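Local coordinates for acyl-coenzyme A oxidase 1 (Yarrowia lipolytica, PDB 5Y9D), which oxidises acyl-CoA substrates to trans-2-enoyl-CoAs with FAD as cofactor, passing the electrons to oxygen to give hydrogen peroxide in peroxisomal fatty acid beta-oxidation, at residues F50-G53 and E57-I60. Numbering follows the deposited sequence.
Sequences FLNG and ETQI
A side-chain hydrogen bond from N52 to T58 spans the short turn joining helix 44-52 to helix 55-70, in the N-terminal acyl-CoA oxidase region and away from the flavin. The amide nitrogen ND2 of N52 donates to OG1 of T58 at 2.9 Å, nearly straight at 168°, with the hydroxyl oxygen lying in the amide plane. The two side chains meet at about a right angle. In T58, OG1 beside the backbone N (chi1 -61°) faces the amide, with CG2, anti to that N, 3.8 Å from ND2 of N52; the same OG1 also hydrogen-bonds OD1 of N49 in the first helix. G53, the first residue past that helix, has positive phi, which favours glycine. Beside the turn, CB of E57 lies 3.1 Å from the backbone O of N52, and CG of E57 lies 3.1 Å from O of G53. The bent chain then carries the carboxylate away, where K108 is a long, weak ionic partner. With alanine in place of N52 the T58 hydroxyl would probably lose its amide donor and the amide's packing, keeping N49. With T58 buried, two asparagines from one helix end satisfy its hydroxyl, tying the second helix to the first by directional bonds as well as packing.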
loop_
_atom_site.group_PDB
_atom_site.type_symbol
_atom_site.label_atom_id
_atom_site.label_comp_id
_atom_site.label_asym_id
_atom_site.label_seq_id
_atom_site.Cartn_x
_atom_site.Cartn_y
_atom_site.Cartn_z
ATOM N N PHE A 50 -27.838 13.170 5.228
ATOM C CA PHE A 50 -27.652 12.127 6.201
ATOM C C PHE A 50 -26.185 11.965 6.593
ATOM O O PHE A 50 -25.874 11.761 7.757
ATOM C CB PHE A 50 -28.166 10.823 5.630
ATOM C CG PHE A 50 -27.776 9.637 6.414
ATOM C CD1 PHE A 50 -28.548 9.223 7.473
ATOM C CD2 PHE A 50 -26.634 8.928 6.087
ATOM C CE1 PHE A 50 -28.192 8.103 8.204
ATOM C CE2 PHE A 50 -26.255 7.825 6.830
ATOM C CZ PHE A 50 -27.042 7.406 7.885
ATOM N N LEU A 51 -25.281 12.026 5.616
ATOM C CA LEU A 51 -23.853 11.916 5.900
ATOM C C LEU A 51 -23.297 13.116 6.641
ATOM O O LEU A 51 -22.408 12.961 7.446
ATOM C CB LEU A 51 -23.055 11.709 4.626
ATOM C CG LEU A 51 -23.168 10.338 3.995
ATOM C CD1 LEU A 51 -22.545 10.373 2.617
ATOM C CD2 LEU A 51 -22.482 9.301 4.877
ATOM N N ASN A 52 -23.826 14.301 6.411
ATOM C CA ASN A 52 -23.281 15.487 7.073
ATOM C C ASN A 52 -23.957 15.871 8.381
ATOM O O ASN A 52 -23.492 16.785 9.049
ATOM C CB ASN A 52 -23.345 16.685 6.124
ATOM C CG ASN A 52 -22.417 16.535 4.960
ATOM O OD1 ASN A 52 -21.359 15.956 5.109
ATOM N ND2 ASN A 52 -22.811 17.038 3.781
ATOM N N GLY A 53 -25.053 15.202 8.744
ATOM C CA GLY A 53 -25.806 15.553 9.955
ATOM C C GLY A 53 -26.746 16.732 9.760
ATOM O O GLY A 53 -26.848 17.566 10.634
ATOM N N GLU A 57 -25.591 21.533 7.851
ATOM C CA GLU A 57 -24.196 21.115 7.844
ATOM C C GLU A 57 -23.694 20.967 6.410
ATOM O O GLU A 57 -22.591 21.380 6.073
ATOM C CB GLU A 57 -24.013 19.811 8.607
ATOM C CG GLU A 57 -24.695 19.753 9.971
ATOM C CD GLU A 57 -24.293 20.871 10.923
ATOM O OE1 GLU A 57 -23.225 21.500 10.727
ATOM O OE2 GLU A 57 -25.049 21.113 11.892
ATOM N N THR A 58 -24.519 20.394 5.561
ATOM C CA THR A 58 -24.210 20.328 4.153
ATOM C C THR A 58 -23.971 21.699 3.538
ATOM O O THR A 58 -23.057 21.855 2.714
ATOM C CB THR A 58 -25.326 19.623 3.414
ATOM O OG1 THR A 58 -25.414 18.302 3.950
ATOM C CG2 THR A 58 -25.032 19.556 1.928
ATOM N N GLN A 59 -24.766 22.690 3.934
ATOM C CA GLN A 59 -24.572 24.032 3.402
ATOM C C GLN A 59 -23.226 24.592 3.810
ATOM O O GLN A 59 -22.549 25.226 3.004
ATOM C CB GLN A 59 -25.692 24.971 3.815
ATOM C CG GLN A 59 -26.875 24.957 2.855
ATOM C CD GLN A 59 -27.975 25.917 3.297
ATOM O OE1 GLN A 59 -27.736 27.134 3.446
ATOM N NE2 GLN A 59 -29.181 25.375 3.529
ATOM N N ILE A 60 -22.839 24.333 5.057
ATOM C CA ILE A 60 -21.580 24.803 5.593
ATOM C C ILE A 60 -20.448 24.069 4.887
ATOM O O ILE A 60 -19.438 24.661 4.503
ATOM C CB ILE A 60 -21.538 24.598 7.113
ATOM C CG1 ILE A 60 -22.435 25.632 7.781
ATOM C CG2 ILE A 60 -20.124 24.737 7.666
ATOM C CD1 ILE A 60 -22.694 25.363 9.256
#